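Local coordinates for protein peptidoglycan-N-acetylglucosamine deacetylase BC_1960 (Bacillus cereus, PDB 4L1G) that uses zinc to remove the acetyl group from N-acetylglucosamine residues of peptidoglycan and also acts on soluble chitin and its oligomers, at residues Glu155-Asn158 and Ala164-Phe167; Lys119-Ala122 and Val127-Asn130; Asn148-Thr153 and Leu180-Glu185. All coordinates share one frame; numbering follows the deposited sequence.

Contact 1: Glu155-Asn158 and Ala164-Phe167; sequences EILN and APKF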
ATOM      1  N   GLU A 155      13.964   9.799  -0.990  1.00 31.99           N
ATOM      2  CA  GLU A 155      15.344   9.722  -1.463  1.00 32.90           C
ATOM      3  C   GLU A 155      15.855   8.289  -1.460  1.00 33.05           C
ATOM      4  O   GLU A 155      16.494   7.846  -2.413  1.00 33.65           O
ATOM      5  CB  GLU A 155      16.261  10.591  -0.601  1.00 33.81           C
ATOM      6  CG  GLU A 155      16.055  12.085  -0.769  1.00 34.28           C
ATOM      7  CD  GLU A 155      16.864  12.903   0.222  1.00 35.38           C
ATOM      8  OE1 GLU A 155      17.488  12.303   1.126  1.00 35.53           O
ATOM      9  OE2 GLU A 155      16.874  14.147   0.099  1.00 35.74           O
ATOM     10  N   ILE A 156      15.572   7.573  -0.379  1.00 16.63           N
ATOM     11  CA  ILE A 156      15.985   6.182  -0.245  1.00 16.81           C
ATOM     12  C   ILE A 156      15.363   5.311  -1.333  1.00 16.34           C
ATOM     13  O   ILE A 156      16.056   4.537  -1.995  1.00 16.92           O
ATOM     14  CB  ILE A 156      15.609   5.626   1.144  1.00 16.50           C
ATOM     15  CG1 ILE A 156      16.444   6.310   2.232  1.00 17.24           C
ATOM     16  CG2 ILE A 156      15.799   4.115   1.190  1.00 16.65           C
ATOM     17  CD1 ILE A 156      16.004   5.987   3.644  1.00 17.03           C
ATOM     18  N   LEU A 157      14.055   5.453  -1.520  1.00 15.38           N
ATOM     19  CA  LEU A 157      13.327   4.648  -2.494  1.00 14.91           C
ATOM     20  C   LEU A 157      13.682   5.020  -3.930  1.00 15.37           C
ATOM     21  O   LEU A 157      13.734   4.156  -4.804  1.00 15.54           O
ATOM     22  CB  LEU A 157      11.817   4.762  -2.266  1.00 13.35           C
ATOM     23  CG  LEU A 157      11.330   4.229  -0.918  1.00 13.03           C
ATOM     24  CD1 LEU A 157       9.830   4.416  -0.764  1.00 11.94           C
ATOM     25  CD2 LEU A 157      11.718   2.767  -0.752  1.00 13.69           C
ATOM     26  N   ASN A 158      13.929   6.304  -4.170  1.00 20.37           N
ATOM     27  CA  ASN A 158      14.348   6.762  -5.490  1.00 21.02           C
ATOM     28  C   ASN A 158      15.664   6.117  -5.904  1.00 22.09           C
ATOM     29  O   ASN A 158      15.830   5.692  -7.048  1.00 22.57           O
ATOM     30  CB  ASN A 158      14.483   8.286  -5.515  1.00 21.34           C
ATOM     31  CG  ASN A 158      14.904   8.812  -6.872  1.00 22.24           C
ATOM     32  OD1 ASN A 158      14.388   8.385  -7.904  1.00 22.09           O
ATOM     33  ND2 ASN A 158      15.859   9.735  -6.880  1.00 23.29           N
ATOM     34  N   ALA A 164      11.038   8.365  -7.919  1.00 20.03           N
ATOM     35  CA  ALA A 164      10.451   8.893  -6.693  1.00 20.11           C
ATOM     36  C   ALA A 164       8.960   8.570  -6.657  1.00 19.09           C
ATOM     37  O   ALA A 164       8.203   9.057  -7.494  1.00 19.16           O
ATOM     38  CB  ALA A 164      10.676  10.396  -6.604  1.00 21.28           C
ATOM     39  N   PRO A 165       8.536   7.742  -5.687  1.00 14.00           N
ATOM     40  CA  PRO A 165       7.145   7.275  -5.593  1.00 12.95           C
ATOM     41  C   PRO A 165       6.141   8.417  -5.452  1.00 13.03           C
ATOM     42  O   PRO A 165       6.358   9.337  -4.664  1.00 13.77           O
ATOM     43  CB  PRO A 165       7.148   6.420  -4.322  1.00 12.58           C
ATOM     44  CG  PRO A 165       8.572   5.998  -4.152  1.00 13.24           C
ATOM     45  CD  PRO A 165       9.382   7.167  -4.627  1.00 14.11           C
ATOM     46  N   LYS A 166       5.051   8.350  -6.209  1.00 17.43           N
ATOM     47  CA  LYS A 166       4.020   9.380  -6.165  1.00 17.83           C
ATOM     48  C   LYS A 166       3.041   9.128  -5.023  1.00 17.04           C
ATOM     49  O   LYS A 166       2.394  10.052  -4.530  1.00 17.59           O
ATOM     50  CB  LYS A 166       3.261   9.427  -7.496  1.00 17.95           C
ATOM     51  CG  LYS A 166       2.234  10.548  -7.599  1.00 18.92           C
ATOM     52  CD  LYS A 166       1.437  10.451  -8.891  1.00 18.95           C
ATOM     53  CE  LYS A 166       0.509  11.643  -9.062  1.00 20.29           C
ATOM     54  NZ  LYS A 166       1.261  12.920  -9.207  1.00 22.08           N
ATOM     55  N   PHE A 167       2.945   7.872  -4.602  1.00  9.33           N
ATOM     56  CA  PHE A 167       1.934   7.470  -3.630  1.00  8.97           C
ATOM     57  C   PHE A 167       2.439   7.416  -2.193  1.00  9.09           C
ATOM     58  O   PHE A 167       3.483   6.830  -1.905  1.00  9.48           O
ATOM     59  CB  PHE A 167       1.308   6.128  -4.028  1.00  9.05           C
ATOM     60  CG  PHE A 167       0.335   6.229  -5.167  1.00  8.90           C
ATOM     61  CD1 PHE A 167       0.768   6.127  -6.479  1.00  9.31           C
ATOM     62  CD2 PHE A 167      -1.016   6.430  -4.927  1.00  8.43           C
ATOM     63  CE1 PHE A 167      -0.129   6.220  -7.533  1.00  9.28           C
ATOM     64  CE2 PHE A 167      -1.916   6.526  -5.976  1.00  8.32           C
ATOM     65  CZ  PHE A 167      -1.471   6.422  -7.279  1.00  8.74           C
TER
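L157 and P165 meet where the chain leaves helix 143-161 and turns back toward strand 167-168. This is a helix-to-strand return in the TIM-barrel-like NodB fold of polysaccharide deacetylases. The apolar part is small. L157 CD1 lies 3.9 Å from P165 CG, and L157 CB lies 4.0 Å from the same carbon. P165 CD stands a little farther back, 4.2 Å from L157 CB. The proline therefore offers the CG-CD side of its ring to the leucine, and the two side chains cross at about a right angle. CG of L157 is anti to its carbonyl carbon, with chi1 -63°, and the extended chi2 of 179° carries CD1 to the CG corner of the ring, at its edge and near its plane. Both residues are buried. A111 of helix 108-113 also touches L157, and E154, just before this turn of helix, touches both A164 and P165. K166 and F167 run on past the helix. There K166 NZ bonds to the carbonyl of N187, and F167 packs on L256 and P257.

N158 marks the more open side of the contact. Its CG is anti to the backbone N, chi1 -179°, which turns OD1 of the amide toward the backbone of A164. The CA atoms of N158 and A164 are 4.6 Å apart. N158 OD1 comes to 3.4 Å from A164 N, but the angle is too poor for a hydrogen bond.

Contact 2: Lys119-Ala122 and Val127-Asn130; sequences KRIA and VIGN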
ATOM      1  N   LYS A 119      14.594  -3.620  -4.515  1.00 17.32           N
ATOM      2  CA  LYS A 119      14.913  -3.735  -5.934  1.00 17.84           C
ATOM      3  C   LYS A 119      14.114  -4.856  -6.593  1.00 17.73           C
ATOM      4  O   LYS A 119      13.701  -4.731  -7.745  1.00 17.64           O
ATOM      5  CB  LYS A 119      16.415  -3.962  -6.142  1.00 19.21           C
ATOM      6  CG  LYS A 119      17.295  -2.792  -5.710  1.00 19.52           C
ATOM      7  CD  LYS A 119      18.770  -3.089  -5.956  1.00 21.00           C
ATOM      8  CE  LYS A 119      19.650  -1.901  -5.599  1.00 21.43           C
ATOM      9  NZ  LYS A 119      21.101  -2.197  -5.790  1.00 22.98           N
ATOM     10  N   ARG A 120      13.897  -5.948  -5.863  1.00 18.52           N
ATOM     11  CA  ARG A 120      13.148  -7.083  -6.398  1.00 18.53           C
ATOM     12  C   ARG A 120      11.689  -6.718  -6.663  1.00 17.37           C
ATOM     13  O   ARG A 120      11.127  -7.095  -7.690  1.00 17.37           O
ATOM     14  CB  ARG A 120      13.223  -8.290  -5.459  1.00 19.01           C
ATOM     15  CG  ARG A 120      12.541  -9.523  -6.031  1.00 19.26           C
ATOM     16  CD  ARG A 120      12.435 -10.666  -5.031  1.00 19.70           C
ATOM     17  NE  ARG A 120      11.514 -11.690  -5.520  1.00 19.74           N
ATOM     18  CZ  ARG A 120      11.110 -12.747  -4.820  1.00 20.07           C
ATOM     19  NH1 ARG A 120      11.544 -12.936  -3.581  1.00 20.40           N
ATOM     20  NH2 ARG A 120      10.265 -13.616  -5.362  1.00 20.17           N
ATOM     21  N   ILE A 121      11.087  -5.987  -5.728  1.00 15.80           N
ATOM     22  CA  ILE A 121       9.712  -5.514  -5.859  1.00 14.75           C
ATOM     23  C   ILE A 121       9.528  -4.714  -7.144  1.00 14.61           C
ATOM     24  O   ILE A 121       8.581  -4.937  -7.899  1.00 14.29           O
ATOM     25  CB  ILE A 121       9.314  -4.624  -4.659  1.00 14.01           C
ATOM     26  CG1 ILE A 121       9.330  -5.432  -3.360  1.00 14.22           C
ATOM     27  CG2 ILE A 121       7.947  -3.993  -4.884  1.00 13.05           C
ATOM     28  CD1 ILE A 121       9.103  -4.595  -2.116  1.00 13.72           C
ATOM     29  N   ALA A 122      10.446  -3.785  -7.387  1.00 15.57           N
ATOM     30  CA  ALA A 122      10.399  -2.942  -8.573  1.00 15.63           C
ATOM     31  C   ALA A 122      10.671  -3.741  -9.843  1.00 16.43           C
ATOM     32  O   ALA A 122      10.066  -3.487 -10.884  1.00 16.37           O
ATOM     33  CB  ALA A 122      11.391  -1.798  -8.448  1.00 15.99           C
ATOM     34  N   VAL A 127       4.370  -1.741  -7.890  1.00 11.32           N
ATOM     35  CA  VAL A 127       4.552  -0.319  -7.642  1.00 11.11           C
ATOM     36  C   VAL A 127       4.919  -0.082  -6.179  1.00 10.91           C
ATOM     37  O   VAL A 127       4.367  -0.717  -5.278  1.00 10.62           O
ATOM     38  CB  VAL A 127       3.287   0.479  -8.024  1.00 10.61           C
ATOM     39  CG1 VAL A 127       3.423   1.944  -7.631  1.00 10.48           C
ATOM     40  CG2 VAL A 127       3.019   0.349  -9.518  1.00 10.96           C
ATOM     41  N   ILE A 128       5.869   0.823  -5.956  1.00 11.19           N
ATOM     42  CA  ILE A 128       6.331   1.150  -4.613  1.00 11.15           C
ATOM     43  C   ILE A 128       5.740   2.474  -4.133  1.00 10.73           C
ATOM     44  O   ILE A 128       5.696   3.452  -4.877  1.00 10.79           O
ATOM     45  CB  ILE A 128       7.873   1.210  -4.563  1.00 11.91           C
ATOM     46  CG1 ILE A 128       8.458  -0.180  -4.827  1.00 12.45           C
ATOM     47  CG2 ILE A 128       8.356   1.748  -3.222  1.00 11.96           C
ATOM     48  CD1 ILE A 128       9.959  -0.205  -4.917  1.00 13.34           C
ATOM     49  N   GLY A 129       5.270   2.493  -2.890  1.00 10.40           N
ATOM     50  CA  GLY A 129       4.750   3.708  -2.292  1.00 10.11           C
ATOM     51  C   GLY A 129       5.552   4.130  -1.074  1.00 10.30           C
ATOM     52  O   GLY A 129       6.311   3.339  -0.515  1.00 10.54           O
ATOM     53  N   ASN A 130       5.371   5.381  -0.664  1.00 10.19           N
ATOM     54  CA  ASN A 130       6.078   5.945   0.482  1.00 10.50           C
ATOM     55  C   ASN A 130       5.262   5.780   1.766  1.00 10.42           C
ATOM     56  O   ASN A 130       4.160   6.306   1.875  1.00 10.08           O
ATOM     57  CB  ASN A 130       6.370   7.429   0.213  1.00 10.54           C
ATOM     58  CG  ASN A 130       7.296   8.055   1.246  1.00 11.11           C
ATOM     59  OD1 ASN A 130       7.266   7.713   2.428  1.00 11.42           O
ATOM     60  ND2 ASN A 130       8.121   8.995   0.797  1.00 11.40           N
TER
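Helix segment 119-122 and strand 127-130 approach most closely at the short turn between them, where the CA atoms of A122 and V127 are 6.5 Å apart, and no hydrogen bond joins the two. Side chains make the contact. I128 points from the strand toward the helix and meets two residues of one helical turn. Its CG1 lies 3.8 Å from CG2 of I121. Its CD1 reaches on to A122 CB at 4.1 Å. The methylene and the terminal methyl of one branch thus serve different neighbours. I128 CG1 is anti to the carbonyl carbon, chi1 -66°, and chi2 of 175° extends the branch past I121 to A122. The two isoleucines cross at about a right angle, and I121 turns its CG2 branch to the strand. This is the return half of a beta-alpha-beta crossover in the barrel: strand 127-130 pairs in parallel with strand 103-106, and helix 115-123 packs on their outer face. F104 and L106 of that neighbouring strand also touch I121, and L106 touches I128. On another flank I128 packs on A161 of helix 143-161. The backbone N of I128 is hydrogen-bonded to Y163 OH.

Contact 3: Asn148-Thr153 and Leu180-Glu185; sequences NQIIKT and LKWATE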
ATOM      1  N   ASN A 148      10.203  15.743   6.678  1.00 18.02           N
ATOM      2  CA  ASN A 148      11.446  14.986   6.783  1.00 18.37           C
ATOM      3  C   ASN A 148      11.217  13.485   6.606  1.00 17.61           C
ATOM      4  O   ASN A 148      11.980  12.814   5.915  1.00 17.69           O
ATOM      5  CB  ASN A 148      12.129  15.256   8.124  1.00 19.21           C
ATOM      6  CG  ASN A 148      13.536  14.690   8.185  1.00 20.03           C
ATOM      7  OD1 ASN A 148      14.285  14.752   7.209  1.00 20.26           O
ATOM      8  ND2 ASN A 148      13.900  14.131   9.335  1.00 20.53           N
ATOM      9  N   GLN A 149      10.164  12.968   7.237  1.00 15.16           N
ATOM     10  CA  GLN A 149       9.807  11.554   7.128  1.00 14.53           C
ATOM     11  C   GLN A 149       9.558  11.157   5.677  1.00 13.95           C
ATOM     12  O   GLN A 149      10.050  10.130   5.208  1.00 13.86           O
ATOM     13  CB  GLN A 149       8.561  11.244   7.966  1.00 14.07           C
ATOM     14  CG  GLN A 149       8.792  11.218   9.471  1.00 14.70           C
ATOM     15  CD  GLN A 149       9.381   9.907   9.958  1.00 14.91           C
ATOM     16  OE1 GLN A 149       9.210   8.863   9.328  1.00 14.41           O
ATOM     17  NE2 GLN A 149      10.080   9.956  11.087  1.00 15.76           N
ATOM     18  N   ILE A 150       8.795  11.984   4.970  1.00 14.21           N
ATOM     19  CA  ILE A 150       8.455  11.717   3.580  1.00 13.74           C
ATOM     20  C   ILE A 150       9.666  11.841   2.659  1.00 14.30           C
ATOM     21  O   ILE A 150       9.954  10.933   1.881  1.00 14.15           O
ATOM     22  CB  ILE A 150       7.348  12.664   3.082  1.00 13.47           C
ATOM     23  CG1 ILE A 150       6.083  12.487   3.924  1.00 12.97           C
ATOM     24  CG2 ILE A 150       7.051  12.414   1.614  1.00 13.36           C
ATOM     25  CD1 ILE A 150       5.540  11.073   3.916  1.00 12.32           C
ATOM     26  N   ILE A 151      10.372  12.964   2.755  1.00 13.78           N
ATOM     27  CA  ILE A 151      11.480  13.262   1.850  1.00 14.34           C
ATOM     28  C   ILE A 151      12.652  12.289   2.000  1.00 15.17           C
ATOM     29  O   ILE A 151      13.200  11.810   1.006  1.00 15.27           O
ATOM     30  CB  ILE A 151      11.963  14.721   2.012  1.00 15.18           C
ATOM     31  CG1 ILE A 151      10.868  15.696   1.566  1.00 14.43           C
ATOM     32  CG2 ILE A 151      13.236  14.964   1.213  1.00 16.17           C
ATOM     33  CD1 ILE A 151      11.209  17.155   1.815  1.00 15.35           C
ATOM     34  N   LYS A 152      13.030  11.997   3.241  1.00 18.71           N
ATOM     35  CA  LYS A 152      14.087  11.031   3.508  1.00 19.20           C
ATOM     36  C   LYS A 152      13.746   9.662   2.920  1.00 18.60           C
ATOM     37  O   LYS A 152      14.604   8.989   2.353  1.00 19.08           O
ATOM     38  CB  LYS A 152      14.346  10.919   5.012  1.00 19.57           C
ATOM     39  CG  LYS A 152      15.393   9.884   5.387  1.00 20.32           C
ATOM     40  CD  LYS A 152      16.031  10.191   6.736  1.00 21.07           C
ATOM     41  CE  LYS A 152      15.015  10.188   7.860  1.00 20.63           C
ATOM     42  NZ  LYS A 152      15.679  10.458   9.168  1.00 21.75           N
ATOM     43  N   THR A 153      12.484   9.264   3.046  1.00 14.82           N
ATOM     44  CA  THR A 153      12.023   7.994   2.500  1.00 14.27           C
ATOM     45  C   THR A 153      12.019   8.037   0.976  1.00 13.86           C
ATOM     46  O   THR A 153      12.381   7.062   0.316  1.00 13.98           O
ATOM     47  CB  THR A 153      10.613   7.649   3.009  1.00 13.42           C
ATOM     48  OG1 THR A 153      10.610   7.656   4.439  1.00 13.63           O
ATOM     49  CG2 THR A 153      10.173   6.276   2.509  1.00 12.93           C
ATOM     50  N   LEU A 180      -1.688  16.913   4.257  1.00 13.22           N
ATOM     51  CA  LEU A 180      -2.307  16.472   3.016  1.00 13.36           C
ATOM     52  C   LEU A 180      -2.219  17.571   1.963  1.00 15.08           C
ATOM     53  O   LEU A 180      -2.025  17.297   0.778  1.00 15.70           O
ATOM     54  CB  LEU A 180      -3.763  16.086   3.275  1.00 12.58           C
ATOM     55  CG  LEU A 180      -4.590  15.522   2.120  1.00 12.56           C
ATOM     56  CD1 LEU A 180      -3.865  14.367   1.442  1.00 12.02           C
ATOM     57  CD2 LEU A 180      -5.947  15.075   2.637  1.00 11.56           C
ATOM     58  N   LYS A 181      -2.355  18.817   2.407  1.00 17.26           N
ATOM     59  CA  LYS A 181      -2.262  19.970   1.517  1.00 18.94           C
ATOM     60  C   LYS A 181      -0.865  20.091   0.916  1.00 19.77           C
ATOM     61  O   LYS A 181      -0.718  20.324  -0.283  1.00 20.78           O
ATOM     62  CB  LYS A 181      -2.635  21.250   2.267  1.00 19.34           C
ATOM     63  CG  LYS A 181      -2.463  22.529   1.464  1.00 20.93           C
ATOM     64  CD  LYS A 181      -2.984  23.727   2.243  1.00 21.11           C
ATOM     65  CE  LYS A 181      -2.621  25.044   1.571  1.00 22.60           C
ATOM     66  NZ  LYS A 181      -1.153  25.313   1.592  1.00 23.12           N
ATOM     67  N   TRP A 182       0.155  19.928   1.754  1.00 12.37           N
ATOM     68  CA  TRP A 182       1.539  19.962   1.291  1.00 12.68           C
ATOM     69  C   TRP A 182       1.822  18.848   0.285  1.00 12.03           C
ATOM     70  O   TRP A 182       2.446  19.083  -0.749  1.00 12.40           O
ATOM     71  CB  TRP A 182       2.507  19.864   2.473  1.00 12.88           C
ATOM     72  CG  TRP A 182       3.954  19.876   2.070  1.00 13.29           C
ATOM     73  CD1 TRP A 182       4.717  20.973   1.781  1.00 14.28           C
ATOM     74  CD2 TRP A 182       4.814  18.739   1.917  1.00 12.83           C
ATOM     75  NE1 TRP A 182       5.996  20.588   1.453  1.00 14.48           N
ATOM     76  CE2 TRP A 182       6.082  19.223   1.533  1.00 13.60           C
ATOM     77  CE3 TRP A 182       4.634  17.361   2.065  1.00 11.97           C
ATOM     78  CZ2 TRP A 182       7.164  18.377   1.296  1.00 13.53           C
ATOM     79  CZ3 TRP A 182       5.709  16.521   1.831  1.00 11.90           C
ATOM     80  CH2 TRP A 182       6.958  17.033   1.450  1.00 12.67           C
ATOM     81  N   ALA A 183       1.354  17.641   0.590  1.00 10.10           N
ATOM     82  CA  ALA A 183       1.557  16.491  -0.289  1.00  9.49           C
ATOM     83  C   ALA A 183       0.920  16.698  -1.662  1.00  9.22           C
ATOM     84  O   ALA A 183       1.516  16.368  -2.691  1.00  9.31           O
ATOM     85  CB  ALA A 183       1.015  15.229   0.359  1.00  9.16           C
ATOM     86  N   THR A 184      -0.294  17.241  -1.667  1.00  8.97           N
ATOM     87  CA  THR A 184      -0.984  17.557  -2.912  1.00  9.20           C
ATOM     88  C   THR A 184      -0.188  18.574  -3.730  1.00 10.13           C
ATOM     89  O   THR A 184      -0.019  18.415  -4.940  1.00 10.32           O
ATOM     90  CB  THR A 184      -2.394  18.116  -2.644  1.00  9.32           C
ATOM     91  OG1 THR A 184      -3.130  17.189  -1.837  1.00  8.57           O
ATOM     92  CG2 THR A 184      -3.143  18.345  -3.953  1.00  9.63           C
ATOM     93  N   GLU A 185       0.306  19.612  -3.060  1.00 19.30           N
ATOM     94  CA  GLU A 185       1.095  20.648  -3.720  1.00 20.70           C
ATOM     95  C   GLU A 185       2.405  20.093  -4.269  1.00 20.73           C
ATOM     96  O   GLU A 185       2.937  20.596  -5.256  1.00 21.88           O
ATOM     97  CB  GLU A 185       1.373  21.808  -2.762  1.00 20.76           C
ATOM     98  CG  GLU A 185       0.137  22.616  -2.398  1.00 20.95           C
ATOM     99  CD  GLU A 185       0.402  23.636  -1.309  1.00 20.99           C
ATOM    100  OE1 GLU A 185      -0.507  24.444  -1.023  1.00 21.02           O
ATOM    101  OE2 GLU A 185       1.516  23.631  -0.737  1.00 20.61           O
TER
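W182 has CG anti to its backbone N, chi1 179°, and chi2 of 82° turns the indole so that its six-membered ring reaches the isoleucines of 148-153. I151 has CG1 anti to the carbonyl carbon, which brings this branch to the tryptophan. I151 CG1 lies 4.1 Å from W182 CH2. I150 CG2 lies 4.3 Å from W182 CZ3. Both carbons sit at the ring edge, near its plane, so neither isoleucine covers a ring face. The side chains of I151 and W182 cross at about a right angle. The touch is loose, and the nearest CA atoms, those of I150 and A183, stay 9.2 Å apart. The contact joins helix 143-161 to helix 177-185, two outer helices of the NodB barrel with strand 167-168 between them in the chain. R147, one residue before the first segment, makes a cation-pi contact with W182. I151 is exposed and I150 buried, so the ring edge spans from the surface inward.

Each helix also carries a threonine bonded back to the preceding turn. T153 OG1 donates to Q149 O at 2.7 Å, nearly in line with the carbonyl (167°). L180 O takes two bonds, from T184 N and, at 2.8 Å, from T184 OG1, which arrive from opposite faces of its plane. On the outer side of helix 177-185, K181 NZ forms a salt bridge with E185 OE1.

Helix 143-161 is common to contacts 1 and 3, whose centres lie 11 Å apart. Contact 2 closes earlier in the chain, with its centre 9 Å from that of contact 1. Strand 127-130, part of contact 2, is bonded to segments of both other contacts. N130 N is hydrogen-bonded to F167 O of contact 1 (2.7 Å), and N130 ND2 to I150 O of contact 3 (2.9 Å). L157 CD1 also packs against I128 CG2 at 3.9 Å. H131, a zinc ligand, directly follows this strand. The side chain of L157 is about 7 Å from that of H131. The side chains of I128 and I150 are each about 8 Å from that of H131. Each contact thus has a side chain within about 8 Å of this ligand.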